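Local coordinates for protein putative transcriptional regulator (PDB 3LWF) that probably binds DNA as a dimeric, winged-helix transcriptional regulator of the Rrf2 family, at residues T23-Y28 with T101-I106; A71-S76 with Y84-D89. One frame throughout, in Å; residues are numbered along the deposited sequence.

Contact 1. Residues T23-Y28 with T101-I106. With SO4 (sulfate ion), chain F.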
ATOM      1  N   THR A  23      -6.925  -4.571 -10.155  1.00 24.85           N
ATOM      2  CA  THR A  23      -7.029  -5.030 -11.539  1.00 23.89           C
ATOM      3  C   THR A  23      -7.887  -4.101 -12.359  1.00 24.81           C
ATOM      4  O   THR A  23      -8.320  -3.018 -11.900  1.00 24.24           O
ATOM      5  CB  THR A  23      -7.618  -6.449 -11.592  1.00 24.47           C
ATOM      6  OG1 THR A  23      -9.022  -6.412 -11.329  1.00 21.96           O
ATOM      7  CG2 THR A  23      -6.937  -7.321 -10.552  1.00 20.83           C
ATOM      8  N   THR A  24      -8.129  -4.502 -13.595  1.00 23.56           N
ATOM      9  CA  THR A  24      -8.995  -3.707 -14.442  1.00 21.98           C
ATOM     10  C   THR A  24     -10.425  -3.648 -13.924  1.00 20.30           C
ATOM     11  O   THR A  24     -11.162  -2.756 -14.295  1.00 20.56           O
ATOM     12  CB  THR A  24      -8.981  -4.204 -15.882  1.00 22.59           C
ATOM     13  OG1 THR A  24      -9.380  -5.566 -15.907  1.00 23.65           O
ATOM     14  CG2 THR A  24      -7.586  -4.054 -16.471  1.00 21.02           C
ATOM     15  N   LYS A  25     -10.816  -4.564 -13.052  1.00 18.60           N
ATOM     16  CA  LYS A  25     -12.177  -4.579 -12.593  1.00 18.99           C
ATOM     17  C   LYS A  25     -12.447  -3.318 -11.764  1.00 20.23           C
ATOM     18  O   LYS A  25     -13.388  -2.577 -12.033  1.00 21.28           O
ATOM     19  CB  LYS A  25     -12.432  -5.843 -11.741  1.00 18.57           C
ATOM     20  CG  LYS A  25     -12.268  -7.138 -12.462  1.00 19.23           C
ATOM     21  CD  LYS A  25     -12.657  -8.332 -11.505  1.00 22.01           C
ATOM     22  CE  LYS A  25     -11.595  -8.490 -10.398  1.00 27.45           C
ATOM     23  NZ  LYS A  25     -11.541  -9.779  -9.701  1.00 42.74           N
ATOM     24  N   GLY A  26     -11.604  -3.078 -10.762  1.00 20.11           N
ATOM     25  CA  GLY A  26     -11.702  -1.889  -9.936  1.00 22.13           C
ATOM     26  C   GLY A  26     -11.426  -0.636 -10.748  1.00 21.13           C
ATOM     27  O   GLY A  26     -12.102   0.379 -10.605  1.00 22.80           O
ATOM     28  N   ARG A  27     -10.399  -0.680 -11.568  1.00 20.83           N
ATOM     29  CA  ARG A  27     -10.010   0.514 -12.288  1.00 22.19           C
ATOM     30  C   ARG A  27     -11.085   0.934 -13.286  1.00 21.84           C
ATOM     31  O   ARG A  27     -11.414   2.099 -13.387  1.00 22.72           O
ATOM     32  CB  ARG A  27      -8.663   0.338 -12.992  1.00 22.30           C
ATOM     33  CG  ARG A  27      -7.498   0.206 -12.008  1.00 25.40           C
ATOM     34  CD  ARG A  27      -6.261  -0.241 -12.727  1.00 28.15           C
ATOM     35  NE  ARG A  27      -5.219  -0.731 -11.834  1.00 27.39           N
ATOM     36  CZ  ARG A  27      -4.044  -0.150 -11.630  1.00 25.78           C
ATOM     37  NH1 ARG A  27      -3.698   0.980 -12.229  1.00 26.23           N
ATOM     38  NH2 ARG A  27      -3.187  -0.727 -10.812  1.00 24.65           N
ATOM     39  N   TYR A  28     -11.584  -0.007 -14.069  1.00 23.97           N
ATOM     40  CA  TYR A  28     -12.637   0.330 -15.037  1.00 24.97           C
ATOM     41  C   TYR A  28     -13.968   0.633 -14.339  1.00 23.91           C
ATOM     42  O   TYR A  28     -14.784   1.375 -14.870  1.00 24.16           O
ATOM     43  CB  TYR A  28     -12.826  -0.785 -16.049  1.00 23.37           C
ATOM     44  CG  TYR A  28     -11.677  -0.993 -17.001  1.00 23.95           C
ATOM     45  CD1 TYR A  28     -10.556  -0.180 -16.990  1.00 28.20           C
ATOM     46  CD2 TYR A  28     -11.735  -2.008 -17.945  1.00 27.12           C
ATOM     47  CE1 TYR A  28      -9.496  -0.412 -17.857  1.00 28.26           C
ATOM     48  CE2 TYR A  28     -10.708  -2.230 -18.825  1.00 29.02           C
ATOM     49  CZ  TYR A  28      -9.586  -1.438 -18.774  1.00 30.24           C
ATOM     50  OH  TYR A  28      -8.564  -1.666 -19.656  1.00 35.91           O
ATOM     51  N   THR A 101     -16.311  -3.313  -4.200  1.00 21.40           N
ATOM     52  CA  THR A 101     -17.420  -3.989  -4.898  1.00 20.60           C
ATOM     53  C   THR A 101     -16.894  -4.830  -6.058  1.00 18.54           C
ATOM     54  O   THR A 101     -17.395  -5.924  -6.322  1.00 21.67           O
ATOM     55  CB  THR A 101     -18.495  -2.975  -5.407  1.00 21.91           C
ATOM     56  OG1 THR A 101     -19.041  -2.256  -4.297  1.00 20.10           O
ATOM     57  CG2 THR A 101     -19.613  -3.666  -6.166  1.00 14.56           C
ATOM     58  N   LEU A 102     -15.869  -4.344  -6.735  1.00 20.69           N
ATOM     59  CA  LEU A 102     -15.401  -4.950  -7.991  1.00 20.29           C
ATOM     60  C   LEU A 102     -14.157  -5.849  -7.860  1.00 20.04           C
ATOM     61  O   LEU A 102     -13.978  -6.763  -8.672  1.00 20.70           O
ATOM     62  CB  LEU A 102     -15.187  -3.851  -9.060  1.00 18.52           C
ATOM     63  CG  LEU A 102     -16.527  -3.281  -9.582  1.00 23.11           C
ATOM     64  CD1 LEU A 102     -16.325  -2.102 -10.518  1.00 20.95           C
ATOM     65  CD2 LEU A 102     -17.356  -4.379 -10.287  1.00 23.64           C
ATOM     66  N   GLU A 103     -13.299  -5.583  -6.871  1.00 20.96           N
ATOM     67  CA  GLU A 103     -12.104  -6.376  -6.642  1.00 21.71           C
ATOM     68  C   GLU A 103     -12.351  -7.419  -5.622  1.00 22.95           C
ATOM     69  O   GLU A 103     -13.111  -7.240  -4.695  1.00 26.69           O
ATOM     70  CB  GLU A 103     -10.954  -5.518  -6.150  1.00 21.21           C
ATOM     71  CG  GLU A 103     -10.521  -4.484  -7.187  1.00 21.49           C
ATOM     72  CD  GLU A 103      -9.684  -5.106  -8.302  1.00 25.34           C
ATOM     73  OE1 GLU A 103      -8.729  -5.826  -7.992  1.00 36.04           O
ATOM     74  OE2 GLU A 103      -9.963  -4.885  -9.481  1.00 31.12           O
ATOM     75  N   GLY A 104     -11.646  -8.511  -5.746  1.00 25.32           N
ATOM     76  CA  GLY A 104     -11.502  -9.373  -4.596  1.00 28.77           C
ATOM     77  C   GLY A 104     -10.740  -8.666  -3.468  1.00 29.76           C
ATOM     78  O   GLY A 104     -10.280  -7.514  -3.613  1.00 26.02           O
ATOM     79  N   PRO A 105     -10.602  -9.353  -2.331  1.00 27.01           N
ATOM     80  CA  PRO A 105      -9.834  -8.806  -1.211  1.00 25.28           C
ATOM     81  C   PRO A 105      -8.476  -8.371  -1.712  1.00 26.15           C
ATOM     82  O   PRO A 105      -7.836  -9.143  -2.403  1.00 27.01           O
ATOM     83  CB  PRO A 105      -9.711 -10.006  -0.241  1.00 22.89           C
ATOM     84  CG  PRO A 105     -10.880 -10.869  -0.573  1.00 25.08           C
ATOM     85  CD  PRO A 105     -11.056 -10.732  -2.077  1.00 28.37           C
ATOM     86  N   ILE A 106      -8.047  -7.147  -1.422  1.00 24.36           N
ATOM     87  CA  ILE A 106      -6.733  -6.671  -1.868  1.00 23.79           C
ATOM     88  C   ILE A 106      -5.730  -6.730  -0.696  1.00 23.72           C
ATOM     89  O   ILE A 106      -5.958  -6.147   0.358  1.00 22.92           O
ATOM     90  CB  ILE A 106      -6.822  -5.236  -2.357  1.00 25.30           C
ATOM     91  CG1 ILE A 106      -7.706  -5.129  -3.612  1.00 24.53           C
ATOM     92  CG2 ILE A 106      -5.446  -4.656  -2.583  1.00 24.42           C
ATOM     93  CD1 ILE A 106      -8.304  -3.719  -3.723  1.00 27.54           C
TER
HETATM   94  S   SO4 F 142      -8.961 -10.404  -7.969  0.50 36.64           S
HETATM   95  O1  SO4 F 142      -7.645 -10.228  -7.348  0.50 39.01           O
HETATM   96  O2  SO4 F 142      -8.777 -10.963  -9.310  0.50 28.07           O
HETATM   97  O3  SO4 F 142      -9.666 -11.318  -7.071  0.50 27.43           O
HETATM   98  O4  SO4 F 142      -9.602  -9.083  -8.053  0.50 22.00           O
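The carboxylate of Glu103 reaches across to the first turn of helix 24-38 and gathers the polar groups of that helix start. Thr23 and Glu103 run past each other in opposite directions, which brings Thr23 OG1 to 2.6 Å from Glu103 OE2, on the syn side and little out of the carboxylate plane. Gly26 N donates to the anti lone pair of the same OE2 over 2.8 Å, so two good donors fix this oxygen. Thr23 N adds a nearly straight bond (168°) to Glu103 OE1 at 3.1 Å, coming from above the carboxylate plane. The Glu103 chain is bent at its second torsion (-77°), which folds the acid back against the helix start.

Threonine suits the N-cap: OG1 gives its proton to Glu103 while accepting from Lys25 N at 3.1 Å. Gly26, without a side chain, lets Glu103 CG lie 4.0 Å from its CA. An acid here should be stabilised as carboxylate by the backbone N-H groups of the helix start. Lys25 lays its aliphatic chain alongside the Leu102 carbonyl and, bending at its third torsion, brings NZ to 2.6 Å from O4 of a sulfate ion, probably a crystallisation component. Gly104 N donates to the same O4 of the sulfate at 3.1 Å. Leu102 turns toward the helix, its CD1 3.3 Å from Lys25 O.

The contact thus joins the N-terminus of helix 24-38 to the place where the chain leaves helix 95-102. Helix 58-70 packs beside it, with Tyr60 and Leu64 against Lys25 and Pro67 against Thr101, while Arg27 on the same first turn forms a salt bridge with Glu115 of the second subunit.

Contact 2. Residues A71-S76 with Y84-D89. With SO4 (sulfate ion), chain G; SO4 (sulfate ion), chain J.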
ATOM      1  N   ALA A  71     -25.113  -3.263  -5.808  1.00 21.74           N
ATOM      2  CA  ALA A  71     -24.688  -2.625  -4.567  1.00 22.60           C
ATOM      3  C   ALA A  71     -25.322  -1.234  -4.397  1.00 23.72           C
ATOM      4  O   ALA A  71     -25.013  -0.578  -3.435  1.00 25.76           O
ATOM      5  CB  ALA A  71     -23.144  -2.515  -4.510  1.00 18.75           C
ATOM      6  N   GLY A  72     -26.121  -0.780  -5.371  1.00 21.85           N
ATOM      7  CA  GLY A  72     -26.816   0.499  -5.320  1.00 22.57           C
ATOM      8  C   GLY A  72     -26.017   1.709  -5.783  1.00 23.98           C
ATOM      9  O   GLY A  72     -26.448   2.847  -5.605  1.00 25.93           O
ATOM     10  N   ILE A  73     -24.857   1.473  -6.375  1.00 22.71           N
ATOM     11  CA  ILE A  73     -23.960   2.559  -6.748  1.00 20.97           C
ATOM     12  C   ILE A  73     -24.437   3.205  -8.054  1.00 20.07           C
ATOM     13  O   ILE A  73     -24.271   4.434  -8.260  1.00 19.90           O
ATOM     14  CB  ILE A  73     -22.493   2.055  -6.823  1.00 18.49           C
ATOM     15  CG1 ILE A  73     -22.031   1.656  -5.415  1.00 24.57           C
ATOM     16  CG2 ILE A  73     -21.542   3.120  -7.399  1.00 16.86           C
ATOM     17  CD1 ILE A  73     -20.741   0.750  -5.355  1.00 20.91           C
ATOM     18  N   VAL A  74     -25.007   2.380  -8.936  1.00 19.47           N
ATOM     19  CA  VAL A  74     -25.550   2.871 -10.186  1.00 20.34           C
ATOM     20  C   VAL A  74     -26.967   2.348 -10.290  1.00 22.89           C
ATOM     21  O   VAL A  74     -27.350   1.441  -9.555  1.00 22.81           O
ATOM     22  CB  VAL A  74     -24.735   2.407 -11.378  1.00 20.05           C
ATOM     23  CG1 VAL A  74     -23.316   2.889 -11.223  1.00 17.44           C
ATOM     24  CG2 VAL A  74     -24.873   0.843 -11.614  1.00 17.35           C
ATOM     25  N   LYS A  75     -27.766   2.978 -11.145  1.00 20.47           N
ATOM     26  CA  LYS A  75     -29.077   2.447 -11.504  1.00 22.15           C
ATOM     27  C   LYS A  75     -29.205   2.328 -13.007  1.00 21.86           C
ATOM     28  O   LYS A  75     -28.648   3.187 -13.754  1.00 20.95           O
ATOM     29  CB  LYS A  75     -30.188   3.359 -11.013  1.00 23.25           C
ATOM     30  CG  LYS A  75     -30.550   3.121  -9.569  1.00 29.84           C
ATOM     31  CD  LYS A  75     -32.020   3.072  -9.372  1.00 30.87           C
ATOM     32  CE  LYS A  75     -32.375   2.747  -7.933  1.00 30.96           C
ATOM     33  NZ  LYS A  75     -32.790   3.957  -7.231  1.00 35.02           N
ATOM     34  N   SER A  76     -29.916   1.284 -13.443  1.00 19.65           N
ATOM     35  CA  SER A  76     -30.176   1.071 -14.870  1.00 22.00           C
ATOM     36  C   SER A  76     -31.554   1.610 -15.219  1.00 24.09           C
ATOM     37  O   SER A  76     -32.459   1.611 -14.371  1.00 22.58           O
ATOM     38  CB  SER A  76     -30.106  -0.406 -15.245  1.00 23.21           C
ATOM     39  OG  SER A  76     -31.063  -1.156 -14.541  1.00 21.96           O
ATOM     40  N   TYR A  84     -27.346   3.987 -17.768  1.00 19.01           N
ATOM     41  CA  TYR A  84     -27.033   4.000 -16.351  1.00 18.71           C
ATOM     42  C   TYR A  84     -26.888   5.428 -15.875  1.00 18.81           C
ATOM     43  O   TYR A  84     -26.575   6.344 -16.670  1.00 18.25           O
ATOM     44  CB  TYR A  84     -25.758   3.192 -16.083  1.00 17.29           C
ATOM     45  CG  TYR A  84     -25.981   1.738 -16.353  1.00 18.78           C
ATOM     46  CD1 TYR A  84     -26.453   0.887 -15.357  1.00 23.84           C
ATOM     47  CD2 TYR A  84     -25.772   1.220 -17.613  1.00 24.30           C
ATOM     48  CE1 TYR A  84     -26.706  -0.449 -15.628  1.00 21.95           C
ATOM     49  CE2 TYR A  84     -25.982  -0.102 -17.878  1.00 22.23           C
ATOM     50  CZ  TYR A  84     -26.467  -0.921 -16.887  1.00 23.15           C
ATOM     51  OH  TYR A  84     -26.710  -2.212 -17.192  1.00 28.80           O
ATOM     52  N   VAL A  85     -27.190   5.625 -14.605  1.00 16.55           N
ATOM     53  CA  VAL A  85     -26.953   6.877 -13.886  1.00 18.78           C
ATOM     54  C   VAL A  85     -26.278   6.553 -12.544  1.00 22.57           C
ATOM     55  O   VAL A  85     -26.457   5.456 -12.016  1.00 18.24           O
ATOM     56  CB  VAL A  85     -28.278   7.663 -13.607  1.00 20.29           C
ATOM     57  CG1 VAL A  85     -28.944   8.074 -14.950  1.00 16.72           C
ATOM     58  CG2 VAL A  85     -29.265   6.882 -12.707  1.00 16.66           C
ATOM     59  N   LEU A  86     -25.506   7.497 -11.999  1.00 21.81           N
ATOM     60  CA  LEU A  86     -24.964   7.316 -10.657  1.00 24.61           C
ATOM     61  C   LEU A  86     -26.123   7.331  -9.652  1.00 23.07           C
ATOM     62  O   LEU A  86     -27.024   8.116  -9.762  1.00 24.34           O
ATOM     63  CB  LEU A  86     -23.962   8.429 -10.328  1.00 24.29           C
ATOM     64  CG  LEU A  86     -23.033   8.215  -9.131  1.00 25.96           C
ATOM     65  CD1 LEU A  86     -22.140   7.043  -9.434  1.00 19.95           C
ATOM     66  CD2 LEU A  86     -22.182   9.469  -8.889  1.00 24.27           C
ATOM     67  N   ASN A  87     -26.139   6.435  -8.702  1.00 23.38           N
ATOM     68  CA  ASN A  87     -27.244   6.408  -7.774  1.00 25.95           C
ATOM     69  C   ASN A  87     -26.910   7.035  -6.424  1.00 29.09           C
ATOM     70  O   ASN A  87     -27.222   6.498  -5.377  1.00 34.66           O
ATOM     71  CB  ASN A  87     -27.699   4.993  -7.550  1.00 24.15           C
ATOM     72  CG  ASN A  87     -29.017   4.932  -6.805  1.00 27.98           C
ATOM     73  OD1 ASN A  87     -29.917   5.702  -7.073  1.00 27.18           O
ATOM     74  ND2 ASN A  87     -29.135   4.004  -5.895  1.00 18.95           N
ATOM     75  N   GLY A  88     -26.354   8.209  -6.424  1.00 30.20           N
ATOM     76  CA  GLY A  88     -26.088   8.863  -5.157  1.00 30.32           C
ATOM     77  C   GLY A  88     -25.237  10.070  -5.400  1.00 29.78           C
ATOM     78  O   GLY A  88     -24.913  10.411  -6.539  1.00 29.76           O
ATOM     79  N   ASP A  89     -24.846  10.691  -4.305  1.00 27.47           N
ATOM     80  CA  ASP A  89     -24.077  11.906  -4.346  1.00 26.77           C
ATOM     81  C   ASP A  89     -22.607  11.536  -4.542  1.00 23.67           C
ATOM     82  O   ASP A  89     -22.079  10.805  -3.738  1.00 22.70           O
ATOM     83  CB  ASP A  89     -24.272  12.587  -2.990  1.00 27.18           C
ATOM     84  CG  ASP A  89     -23.744  13.986  -2.947  1.00 26.54           C
ATOM     85  OD1 ASP A  89     -23.049  14.424  -3.876  1.00 29.57           O
ATOM     86  OD2 ASP A  89     -24.077  14.664  -1.960  1.00 36.16           O
TER
HETATM   87  S   SO4 G 143     -33.170   3.603  -3.931  0.70 68.36           S
HETATM   88  O1  SO4 G 143     -34.605   3.928  -3.954  0.70 64.98           O
HETATM   89  O2  SO4 G 143     -32.578   3.962  -2.653  0.70 74.07           O
HETATM   90  O3  SO4 G 143     -32.968   2.173  -4.114  0.70 62.97           O
HETATM   91  O4  SO4 G 143     -32.469   4.389  -4.932  0.70 70.61           O
HETATM   92  S   SO4 J 146     -31.741  -4.425 -14.593  0.50 58.61           S
HETATM   93  O1  SO4 J 146     -32.047  -4.282 -13.167  0.50 55.64           O
HETATM   94  O2  SO4 J 146     -30.521  -3.668 -14.879  0.50 55.33           O
HETATM   95  O3  SO4 J 146     -31.549  -5.822 -14.974  0.50 56.52           O
HETATM   96  O4  SO4 J 146     -32.862  -3.913 -15.376  0.50 58.83           O
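Lys75 and Val85 form the hydrogen-bonded pair of this antiparallel hairpin: Lys75 N gives to Val85 O at 2.9 Å, and Val85 N returns a bond to Lys75 O at 3.0 Å. Both carbonyls also receive a CA-H, Val85 O from Val74 and Lys75 O from Tyr84.

Just past the strand, Asn87 adds two more bonds. Its backbone N donates to Ile73 O at 2.8 Å, from above the carbonyl plane, while its side-chain ND2 reaches Gly72 O at 2.9 Å, with that oxygen lying in the amide plane. The CG of Asn87 stands anti to its own N (chi1 -169°), swinging the amide to the Gly72 carbonyl, tilted from its plane. Asparagine suits this place because one residue can meet two successive carbonyls, those of Gly72, the positive-phi residue of the Schellman motif ending helix 58-70, and of Ile73 after it. The amide oxygen OD1 receives a weak bond from Lys75 NZ, 3.4 Å.

Lys75 and Val85 point to one face of the sheet, Ser76 and Tyr84 to the opposite one, Ser76 CB lying 3.4 Å from Tyr84 CE1. Val74 CG2 approaches the same ring, which packs towards Ile65 and Leu36 of neighbouring helices. Ser76 OG binds O2 of a sulfate, probably a crystallisation component, at 2.6 Å.

In this Rrf2-type winged helix-turn-helix domain the hairpin 74-77/83-86, which follows helix 58-70, is the wing. These bonds satisfy the backbone groups of Lys75 and Val85 and the carbonyls of Gly72 and Ile73, whereas Ser76 can take an anion, consistent with a surface that could meet DNA phosphates.

Overall arrangement
Both contacts are partly buried, but contact 1 lies deeper, its centre about 7 Å from the centre of the chain, against about 14 Å for contact 2, and borders the second subunit, which does not touch contact 2. Contact 2 is nested within the chain loop that contact 1 closes, and their centres are about 18 Å apart. Thr101 links them by packing on Ala71 and Ile73. Helices 24-38 and 95-102, which supply contact 1, also pack on contact 2, and helix 58-70 touches both. In contact 1 one buried carboxylate serves a helix N-terminus, whereas contact 2 relies on neutral strand pairing and an amide, with exposed Lys75 and Ser76 on the surface. Sulfates bind at both.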